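Local coordinates for uncharacterized protein (Parabacteroides merdae, PDB 4R7F), which is of unknown function but has three immunoglobulin-like beta-sandwich domains, the first resembling the first domain of type 9 secretion system plug proteins, at residues Y74-Q79 with D107-V112; Y55-C60 with Y116-Y121; G262-D267 with G365-T370. One frame throughout, in Å; residues are numbered along the deposited sequence.

Contact 1 (Y74-Q79 with D107-V112)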
loop_
_atom_site.group_PDB
_atom_site.type_symbol
_atom_site.label_atom_id
_atom_site.label_comp_id
_atom_site.label_asym_id
_atom_site.label_seq_id
_atom_site.Cartn_x
_atom_site.Cartn_y
_atom_site.Cartn_z
ATOM N N TYR A 74 5.390 -0.584 34.783
ATOM C CA TYR A 74 4.923 -0.588 33.388
ATOM C C TYR A 74 3.485 -0.325 33.110
ATOM O O TYR A 74 3.177 0.030 31.976
ATOM C CB TYR A 74 5.340 -1.841 32.638
ATOM C CG TYR A 74 4.839 -3.178 33.143
ATOM C CD1 TYR A 74 3.556 -3.636 32.844
ATOM C CD2 TYR A 74 5.704 -4.029 33.833
ATOM C CE1 TYR A 74 3.146 -4.897 33.253
ATOM C CE2 TYR A 74 5.316 -5.285 34.240
ATOM C CZ TYR A 74 4.043 -5.721 33.962
ATOM O OH TYR A 74 3.711 -6.980 34.384
HETATM N N MSE A 75 2.615 -0.476 34.109
HETATM C CA MSE A 75 1.161 -0.270 33.957
HETATM C C MSE A 75 0.601 0.516 35.117
HETATM O O MSE A 75 1.075 0.382 36.261
HETATM C CB MSE A 75 0.384 -1.600 33.899
HETATM C CG MSE A 75 0.495 -2.464 35.169
HETATM SE SE MSE A 75 -0.181 -4.318 35.038
HETATM C CE MSE A 75 -2.110 -3.965 34.848
ATOM N N ASN A 76 -0.445 1.280 34.842
ATOM C CA ASN A 76 -1.275 1.811 35.860
ATOM C C ASN A 76 -2.548 0.985 35.838
ATOM O O ASN A 76 -3.181 0.846 34.793
ATOM C CB ASN A 76 -1.558 3.283 35.635
ATOM C CG ASN A 76 -1.972 3.968 36.923
ATOM O OD1 ASN A 76 -3.130 3.904 37.308
ATOM N ND2 ASN A 76 -1.012 4.567 37.628
ATOM N N GLY A 77 -2.898 0.405 36.983
ATOM C CA GLY A 77 -4.043 -0.490 37.085
ATOM C C GLY A 77 -3.636 -1.827 37.661
ATOM O O GLY A 77 -2.452 -2.085 37.881
ATOM N N PHE A 78 -4.621 -2.693 37.894
ATOM C CA PHE A 78 -4.366 -3.972 38.563
ATOM C C PHE A 78 -4.316 -5.164 37.604
ATOM O O PHE A 78 -4.920 -5.168 36.526
ATOM C CB PHE A 78 -5.428 -4.231 39.638
ATOM C CG PHE A 78 -5.584 -3.103 40.618
ATOM C CD1 PHE A 78 -4.565 -2.803 41.523
ATOM C CD2 PHE A 78 -6.752 -2.339 40.642
ATOM C CE1 PHE A 78 -4.705 -1.764 42.429
ATOM C CE2 PHE A 78 -6.895 -1.303 41.551
ATOM C CZ PHE A 78 -5.869 -1.015 42.441
ATOM N N GLN A 79 -3.576 -6.180 38.025
ATOM C CA GLN A 79 -3.633 -7.476 37.407
ATOM C C GLN A 79 -4.970 -8.095 37.727
ATOM O O GLN A 79 -5.606 -7.746 38.729
ATOM C CB GLN A 79 -2.542 -8.384 37.965
ATOM C CG GLN A 79 -1.119 -7.940 37.662
ATOM C CD GLN A 79 -0.708 -8.110 36.204
ATOM O OE1 GLN A 79 -1.480 -7.823 35.276
ATOM N NE2 GLN A 79 0.543 -8.529 35.996
ATOM N N ASP A 107 -9.286 0.850 32.818
ATOM C CA ASP A 107 -8.743 0.061 33.934
ATOM C C ASP A 107 -7.223 -0.104 33.888
ATOM O O ASP A 107 -6.600 -0.340 34.935
ATOM C CB ASP A 107 -9.325 -1.365 33.913
ATOM C CG ASP A 107 -10.836 -1.411 34.135
ATOM O OD1 ASP A 107 -11.429 -0.436 34.662
ATOM O OD2 ASP A 107 -11.427 -2.453 33.775
ATOM N N VAL A 108 -6.651 -0.088 32.673
ATOM C CA VAL A 108 -5.212 -0.287 32.462
ATOM C C VAL A 108 -4.664 0.646 31.396
ATOM O O VAL A 108 -5.182 0.716 30.268
ATOM C CB VAL A 108 -4.855 -1.724 32.060
ATOM C CG1 VAL A 108 -3.340 -1.871 31.939
ATOM C CG2 VAL A 108 -5.393 -2.706 33.088
ATOM N N GLN A 109 -3.621 1.379 31.774
ATOM C CA GLN A 109 -2.839 2.167 30.839
ATOM C C GLN A 109 -1.382 1.774 31.027
ATOM O O GLN A 109 -1.011 1.237 32.071
ATOM C CB GLN A 109 -3.014 3.664 31.072
ATOM C CG GLN A 109 -4.448 4.129 31.291
ATOM C CD GLN A 109 -4.875 4.029 32.734
ATOM O OE1 GLN A 109 -4.140 4.420 33.649
ATOM N NE2 GLN A 109 -6.063 3.475 32.954
ATOM N N PHE A 110 -0.572 2.025 30.002
ATOM C CA PHE A 110 0.819 1.607 30.010
ATOM C C PHE A 110 1.716 2.792 30.310
ATOM O O PHE A 110 1.446 3.901 29.875
ATOM C CB PHE A 110 1.202 1.017 28.654
ATOM C CG PHE A 110 0.293 -0.087 28.201
ATOM C CD1 PHE A 110 0.285 -1.289 28.852
ATOM C CD2 PHE A 110 -0.553 0.092 27.121
ATOM C CE1 PHE A 110 -0.561 -2.299 28.452
ATOM C CE2 PHE A 110 -1.377 -0.921 26.700
ATOM C CZ PHE A 110 -1.389 -2.116 27.378
ATOM N N LYS A 111 2.792 2.538 31.037
ATOM C CA LYS A 111 3.717 3.571 31.405
ATOM C C LYS A 111 4.969 3.572 30.560
ATOM O O LYS A 111 5.679 4.554 30.580
ATOM C CB LYS A 111 4.129 3.399 32.861
ATOM C CG LYS A 111 3.034 3.724 33.843
ATOM C CD LYS A 111 3.496 3.426 35.248
ATOM C CE LYS A 111 2.440 3.891 36.228
ATOM N NZ LYS A 111 2.772 3.409 37.585
ATOM N N VAL A 112 5.281 2.472 29.868
ATOM C CA VAL A 112 6.543 2.383 29.108
ATOM C C VAL A 112 6.293 1.692 27.783
ATOM O O VAL A 112 5.290 1.012 27.591
ATOM C CB VAL A 112 7.671 1.608 29.846
ATOM C CG1 VAL A 112 8.154 2.360 31.103
ATOM C CG2 VAL A 112 7.213 0.198 30.189
#

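Contact 2 (Y55-C60 with Y116-Y121)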
loop_
_atom_site.group_PDB
_atom_site.type_symbol
_atom_site.label_atom_id
_atom_site.label_comp_id
_atom_site.label_asym_id
_atom_site.label_seq_id
_atom_site.Cartn_x
_atom_site.Cartn_y
_atom_site.Cartn_z
ATOM N N TYR A 55 -7.567 -11.018 32.905
ATOM C CA TYR A 55 -6.231 -11.005 32.273
ATOM C C TYR A 55 -5.120 -10.394 33.124
ATOM O O TYR A 55 -5.387 -9.598 34.007
ATOM C CB TYR A 55 -6.294 -10.271 30.933
ATOM C CG TYR A 55 -6.642 -8.811 31.038
ATOM C CD1 TYR A 55 -7.968 -8.411 31.146
ATOM C CD2 TYR A 55 -5.662 -7.826 30.999
ATOM C CE1 TYR A 55 -8.314 -7.078 31.236
ATOM C CE2 TYR A 55 -6.004 -6.477 31.077
ATOM C CZ TYR A 55 -7.339 -6.113 31.206
ATOM O OH TYR A 55 -7.733 -4.799 31.303
ATOM N N ASN A 56 -3.882 -10.816 32.841
ATOM C CA ASN A 56 -2.667 -10.186 33.336
ATOM C C ASN A 56 -1.836 -9.579 32.208
ATOM O O ASN A 56 -1.745 -10.144 31.111
ATOM C CB ASN A 56 -1.748 -11.200 34.023
ATOM C CG ASN A 56 -2.421 -11.943 35.135
ATOM O OD1 ASN A 56 -3.220 -11.401 35.900
ATOM N ND2 ASN A 56 -2.083 -13.200 35.244
ATOM N N VAL A 57 -1.162 -8.477 32.519
ATOM C CA VAL A 57 -0.262 -7.813 31.603
ATOM C C VAL A 57 1.173 -8.213 31.945
ATOM O O VAL A 57 1.625 -8.065 33.093
ATOM C CB VAL A 57 -0.467 -6.292 31.686
ATOM C CG1 VAL A 57 0.397 -5.555 30.687
ATOM C CG2 VAL A 57 -1.929 -5.971 31.427
ATOM N N VAL A 58 1.884 -8.744 30.950
ATOM C CA VAL A 58 3.288 -9.122 31.121
ATOM C C VAL A 58 4.138 -8.241 30.235
ATOM O O VAL A 58 3.934 -8.169 29.021
ATOM C CB VAL A 58 3.567 -10.588 30.769
ATOM C CG1 VAL A 58 5.047 -10.873 30.888
ATOM C CG2 VAL A 58 2.792 -11.544 31.678
ATOM N N HIS A 59 5.090 -7.549 30.846
ATOM C CA HIS A 59 5.997 -6.758 30.074
ATOM C C HIS A 59 7.195 -7.623 29.653
ATOM O O HIS A 59 7.795 -8.304 30.500
ATOM C CB HIS A 59 6.477 -5.535 30.835
ATOM C CG HIS A 59 7.293 -4.620 29.983
ATOM N ND1 HIS A 59 8.666 -4.710 29.896
ATOM C CD2 HIS A 59 6.924 -3.657 29.107
ATOM C CE1 HIS A 59 9.108 -3.798 29.052
ATOM N NE2 HIS A 59 8.070 -3.166 28.537
ATOM N N CYS A 60 7.550 -7.547 28.355
ATOM C CA CYS A 60 8.606 -8.358 27.778
ATOM C C CYS A 60 9.714 -7.550 27.154
ATOM O O CYS A 60 9.547 -6.430 26.710
ATOM C CB CYS A 60 8.034 -9.305 26.710
ATOM S SG CYS A 60 6.739 -10.406 27.316
ATOM N N TYR A 116 4.363 -6.327 24.978
ATOM C CA TYR A 116 3.381 -6.738 26.016
ATOM C C TYR A 116 2.688 -8.058 25.663
ATOM O O TYR A 116 2.320 -8.287 24.507
ATOM C CB TYR A 116 2.306 -5.674 26.246
ATOM C CG TYR A 116 2.815 -4.436 26.948
ATOM C CD1 TYR A 116 3.345 -3.365 26.235
ATOM C CD2 TYR A 116 2.784 -4.343 28.317
ATOM C CE1 TYR A 116 3.850 -2.251 26.881
ATOM C CE2 TYR A 116 3.275 -3.231 28.966
ATOM C CZ TYR A 116 3.804 -2.196 28.248
ATOM O OH TYR A 116 4.259 -1.110 28.922
ATOM N N ALA A 117 2.534 -8.922 26.673
ATOM C CA ALA A 117 1.808 -10.153 26.543
ATOM C C ALA A 117 0.642 -10.179 27.519
ATOM O O ALA A 117 0.806 -10.024 28.737
ATOM C CB ALA A 117 2.721 -11.322 26.770
ATOM N N ILE A 118 -0.550 -10.366 26.959
ATOM C CA ILE A 118 -1.788 -10.399 27.719
ATOM C C ILE A 118 -2.173 -11.845 27.926
ATOM O O ILE A 118 -2.502 -12.531 26.963
ATOM C CB ILE A 118 -2.931 -9.678 26.974
ATOM C CG1 ILE A 118 -2.585 -8.215 26.750
ATOM C CG2 ILE A 118 -4.214 -9.770 27.759
ATOM C CD1 ILE A 118 -2.028 -7.501 27.965
ATOM N N GLN A 119 -2.133 -12.325 29.167
ATOM C CA GLN A 119 -2.479 -13.722 29.426
ATOM C C GLN A 119 -3.859 -13.732 30.009
ATOM O O GLN A 119 -4.122 -12.996 30.936
ATOM C CB GLN A 119 -1.506 -14.351 30.384
ATOM C CG GLN A 119 -0.095 -14.095 29.975
ATOM C CD GLN A 119 0.800 -15.232 30.319
ATOM O OE1 GLN A 119 1.338 -15.317 31.424
ATOM N NE2 GLN A 119 0.968 -16.129 29.365
ATOM N N VAL A 120 -4.747 -14.528 29.425
ATOM C CA VAL A 120 -6.134 -14.583 29.850
ATOM C C VAL A 120 -6.409 -15.934 30.500
ATOM O O VAL A 120 -5.774 -16.942 30.192
ATOM C CB VAL A 120 -7.101 -14.291 28.697
ATOM C CG1 VAL A 120 -8.553 -14.415 29.148
ATOM C CG2 VAL A 120 -6.810 -12.897 28.123
ATOM N N TYR A 121 -7.320 -15.924 31.459
ATOM C CA TYR A 121 -7.666 -17.134 32.208
ATOM C C TYR A 121 -9.094 -17.013 32.676
ATOM O O TYR A 121 -9.665 -15.897 32.716
ATOM C CB TYR A 121 -6.708 -17.331 33.421
ATOM C CG TYR A 121 -6.632 -16.143 34.369
ATOM C CD1 TYR A 121 -7.518 -16.017 35.445
ATOM C CD2 TYR A 121 -5.697 -15.116 34.173
ATOM C CE1 TYR A 121 -7.455 -14.923 36.306
ATOM C CE2 TYR A 121 -5.644 -14.013 35.027
ATOM C CZ TYR A 121 -6.522 -13.930 36.090
ATOM O OH TYR A 121 -6.466 -12.858 36.942
#

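Contact 3 (G262-D267 with G365-T370)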
loop_
_atom_site.group_PDB
_atom_site.type_symbol
_atom_site.label_atom_id
_atom_site.label_comp_id
_atom_site.label_asym_id
_atom_site.label_seq_id
_atom_site.Cartn_x
_atom_site.Cartn_y
_atom_site.Cartn_z
ATOM N N GLY A 262 6.296 -23.469 -11.156
ATOM C CA GLY A 262 5.489 -22.673 -12.074
ATOM C C GLY A 262 5.973 -21.274 -12.429
ATOM O O GLY A 262 7.154 -20.996 -12.451
ATOM N N THR A 263 5.015 -20.404 -12.734
ATOM C CA THR A 263 5.247 -19.008 -13.091
ATOM C C THR A 263 4.376 -18.207 -12.140
ATOM O O THR A 263 3.262 -18.622 -11.847
ATOM C CB THR A 263 4.786 -18.729 -14.548
ATOM O OG1 THR A 263 5.608 -19.472 -15.452
ATOM C CG2 THR A 263 4.862 -17.227 -14.905
ATOM N N TYR A 264 4.870 -17.071 -11.658
ATOM C CA TYR A 264 4.102 -16.243 -10.711
ATOM C C TYR A 264 2.756 -15.826 -11.301
ATOM O O TYR A 264 2.717 -15.454 -12.465
ATOM C CB TYR A 264 4.896 -14.991 -10.320
ATOM C CG TYR A 264 4.125 -14.000 -9.462
ATOM C CD1 TYR A 264 3.950 -14.232 -8.106
ATOM C CD2 TYR A 264 3.600 -12.823 -9.990
ATOM C CE1 TYR A 264 3.236 -13.371 -7.305
ATOM C CE2 TYR A 264 2.902 -11.924 -9.174
ATOM C CZ TYR A 264 2.723 -12.217 -7.830
ATOM O OH TYR A 264 2.060 -11.386 -6.966
ATOM N N GLN A 265 1.675 -15.933 -10.520
ATOM C CA GLN A 265 0.328 -15.478 -10.911
ATOM C C GLN A 265 -0.089 -14.367 -9.962
ATOM O O GLN A 265 -0.247 -14.623 -8.762
ATOM C CB GLN A 265 -0.717 -16.602 -10.788
ATOM C CG GLN A 265 -0.287 -17.996 -11.259
ATOM C CD GLN A 265 -0.637 -18.283 -12.709
ATOM O OE1 GLN A 265 -1.813 -18.345 -13.068
ATOM N NE2 GLN A 265 0.384 -18.479 -13.547
ATOM N N TYR A 266 -0.266 -13.144 -10.468
ATOM C CA TYR A 266 -0.790 -12.092 -9.612
ATOM C C TYR A 266 -2.142 -12.548 -9.066
ATOM O O TYR A 266 -2.998 -13.033 -9.795
ATOM C CB TYR A 266 -0.895 -10.711 -10.288
ATOM C CG TYR A 266 -1.456 -9.672 -9.313
ATOM C CD1 TYR A 266 -0.622 -8.981 -8.413
ATOM C CD2 TYR A 266 -2.832 -9.436 -9.240
ATOM C CE1 TYR A 266 -1.150 -8.073 -7.495
ATOM C CE2 TYR A 266 -3.365 -8.532 -8.328
ATOM C CZ TYR A 266 -2.531 -7.855 -7.459
ATOM O OH TYR A 266 -3.105 -6.977 -6.564
ATOM N N ASP A 267 -2.247 -12.499 -7.753
ATOM C CA ASP A 267 -3.483 -12.711 -6.996
ATOM C C ASP A 267 -3.408 -11.620 -5.953
ATOM O O ASP A 267 -2.316 -11.181 -5.598
ATOM C CB ASP A 267 -3.505 -14.093 -6.318
ATOM C CG ASP A 267 -4.740 -14.312 -5.414
ATOM O OD1 ASP A 267 -5.807 -13.772 -5.779
ATOM O OD2 ASP A 267 -4.639 -15.023 -4.358
ATOM N N GLY A 365 6.267 -22.331 -3.357
ATOM C CA GLY A 365 7.238 -21.765 -4.280
ATOM C C GLY A 365 7.756 -20.416 -3.792
ATOM O O GLY A 365 7.198 -19.818 -2.860
ATOM N N ASN A 366 8.826 -19.944 -4.434
ATOM C CA ASN A 366 9.460 -18.690 -4.079
ATOM C C ASN A 366 9.607 -17.867 -5.365
ATOM O O ASN A 366 10.381 -18.197 -6.248
ATOM C CB ASN A 366 10.828 -18.935 -3.417
ATOM C CG ASN A 366 10.722 -19.383 -1.971
ATOM O OD1 ASN A 366 9.796 -18.994 -1.241
ATOM N ND2 ASN A 366 11.664 -20.232 -1.542
ATOM N N TYR A 367 8.867 -16.773 -5.424
ATOM C CA TYR A 367 8.765 -15.944 -6.596
ATOM C C TYR A 367 9.046 -14.547 -6.163
ATOM O O TYR A 367 8.342 -14.029 -5.284
ATOM C CB TYR A 367 7.329 -16.033 -7.123
ATOM C CG TYR A 367 6.930 -17.436 -7.576
ATOM C CD1 TYR A 367 7.243 -17.883 -8.838
ATOM C CD2 TYR A 367 6.233 -18.297 -6.740
ATOM C CE1 TYR A 367 6.884 -19.155 -9.267
ATOM C CE2 TYR A 367 5.846 -19.558 -7.169
ATOM C CZ TYR A 367 6.198 -19.983 -8.442
ATOM O OH TYR A 367 5.865 -21.248 -8.908
ATOM N N TYR A 368 10.054 -13.921 -6.773
ATOM C CA TYR A 368 10.508 -12.580 -6.339
ATOM C C TYR A 368 9.428 -11.508 -6.420
ATOM O O TYR A 368 9.488 -10.550 -5.670
ATOM C CB TYR A 368 11.741 -12.095 -7.119
ATOM C CG TYR A 368 11.390 -11.566 -8.484
ATOM C CD1 TYR A 368 11.175 -12.448 -9.552
ATOM C CD2 TYR A 368 11.220 -10.193 -8.706
ATOM C CE1 TYR A 368 10.813 -11.987 -10.792
ATOM C CE2 TYR A 368 10.848 -9.711 -9.952
ATOM C CZ TYR A 368 10.672 -10.617 -10.985
ATOM O OH TYR A 368 10.317 -10.189 -12.213
ATOM N N GLN A 369 8.465 -11.669 -7.333
ATOM C CA GLN A 369 7.391 -10.686 -7.521
ATOM C C GLN A 369 6.430 -10.605 -6.349
ATOM O O GLN A 369 5.684 -9.637 -6.252
ATOM C CB GLN A 369 6.508 -10.995 -8.758
ATOM C CG GLN A 369 7.192 -11.237 -10.098
ATOM C CD GLN A 369 7.612 -12.691 -10.348
ATOM O OE1 GLN A 369 7.919 -13.473 -9.428
ATOM N NE2 GLN A 369 7.624 -13.057 -11.606
ATOM N N THR A 370 6.374 -11.656 -5.524
ATOM C CA THR A 370 5.337 -11.804 -4.506
ATOM C C THR A 370 5.250 -10.565 -3.588
ATOM O O THR A 370 6.259 -10.064 -3.077
ATOM C CB THR A 370 5.596 -13.084 -3.662
ATOM O OG1 THR A 370 5.434 -14.214 -4.516
ATOM C CG2 THR A 370 4.623 -13.200 -2.479
HETATM O O HOH W 1 3.191 -9.063 -7.465
#

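Contact 1 (Y74-Q79 with D107-V112)
Tyr74 and Lys111 meet at one end of a short two-stranded antiparallel pairing. Lys111 N gives a 2.7 Å hydrogen bond to Tyr74 O. Met75, a selenomethionine, and Phe110 form the next, non-hydrogen-bonded pair. Asn76 and Gln109 are a hydrogen-bonded pair, with Asn76 N 2.8 Å from Gln109 O and Gln109 N 3.1 Å from Asn76 O. The Lys111 side chain runs extended along the opposite backbone. With CG opposite its own carbonyl carbon (chi1 -71°), CB lies 3.6 Å from Tyr74 O. CG passes Tyr74 C at 4.1 Å. CD lies 4.0 Å from Met75 O. CE packs at an oblique angle against the Asn76 amide, 3.8 Å from ND2. NZ then hydrogen-bonds to Ile72 O, which gives the tip a partner outside the pairing. Asn76 and Gln109 point the same way, with Asn76 CB 3.5 Å from Gln109 OE1 and their amide planes 29° apart. Gly77 has backbone angles that suit glycine, and a CB there would clash with Asp107 O. Strand 75-76 comes after helix 71-74 in the chain, and the pairing lies against strand 53-60. Tyr74 OH bonds to Val57 O of that strand, and Gln79 OE1 to Val57 N. The Phe110 ring meets that of Tyr116 on strand 114-122.

Contact 2 (Y55-C60 with Y116-Y121)
Asn56 and Gln119 are joined backbone to backbone by two hydrogen bonds, Asn56 N to Gln119 O and Gln119 N to Asn56 O, both 2.9 Å. Val58 and Ala117 repeat the pattern, with Val58 N to Ala117 O and Ala117 N to Val58 O both 2.8 Å. These are the hydrogen-bonded pairs of a regular antiparallel register. Tyr55 with Val120, Val57 with Ile118 and His59 with Tyr116 are the non-hydrogen-bonded pairs between and beside them. CA-H...O contacts add to the backbone pairing, such as Tyr55 CA to Gln119 O at 3.2 Å.

The aromatic contact is edge-to-face. His59 CG is anti to the backbone N (chi1 -173°), and the ring edge points at the face of Tyr116. His59 CD2 comes 3.6 Å from Tyr116 CZ, and the planes stand 79° apart. The imidazole is held at both nitrogens, ND1 by Ser67 OG and NE2 by Ser113 O, which probably sets the ring's rotation. Tyr116 OH bonds to Val112 O.

Apolar contacts fill the same face of the sheet. Val57 uses both branches: CG1 touches Tyr116 CD2 at 3.6 Å, and CG2 lies 3.8 Å from Ile118 CD1. Tyr55 CB packs against the CG2 methyls of both Ile118 and Val120. On the other face Val58 CB and Ala117 CB meet at 4.2 Å, and Cys60 SG also touches the Ala117 methyl.

The two strands are neighbours inside a mixed sheet in the region that matches the first domain of type 9 secretion system plug proteins, of the E-set clan. Strand 81-82 pairs with 53-60 on one flank, and strand 129-138 with 114-122 on the other. Across the sandwich, Leu103 of strand 96-103 packs against Tyr55 and Ile118.

Contact 3 (G262-D267 with G365-T370)
Tyr264 turns its ring opposite its own backbone N (chi1 174°), and Tyr367 turns its ring opposite its carbonyl carbon (chi1 -63°). The first ring thereby reaches the 365-370 loop, and the second lies alongside the backbone of residues 262-264. Gln369 CB sits over one face of the Tyr264 ring in a CH-pi contact, 3.7 Å from the centroid. The Gln369 amide runs on past it, turned 21° from the ring plane, with OE1 3.5 Å from Tyr264 CB. Tyr264 CA lies over one face of Tyr367, whose OH accepts a weak bond from Gly262 N at 3.2 Å and also bonds to Arg259 O. Residues 367-370 form a type I beta turn, closed by Thr370 N to Tyr367 O at 3.1 Å. Both loops lead into the magnesium site formed by Glu223, Asp269, Asp271 and Gln371. Tyr264 OH is second shell to it, hydrogen-bonded to Glu223 OE2. A water also donates to Tyr264 OH at 2.6 Å and to Gln369 O at 2.8 Å. A leucine here lacks the hydroxyl and the flat ring, and would probably leave Glu223 OE2 and the water without this partner and Gln369 CB without a ring face to pack on.

Overall arrangement
All four segments of contacts 1 and 2 lie in the region matching the first domain of the plug protein family, and the two centres are 11 Å apart. Contact 1 is nested along the chain inside the loop closed by contact 2. Strand 109-110 is followed by strand 114-122, and contact 1 lies against the mixed sheet, touching it through Tyr74 and Gln79 at Val57. Contact 3 comes later in the chain, between loops after strands 248-253 and 342-352. Its centre is about 45 Å from that of contact 1 and 39 Å from that of contact 2, on the opposite side of the chain's centre. This beta-sheet packing is therefore well separated from the loops beside the magnesium site.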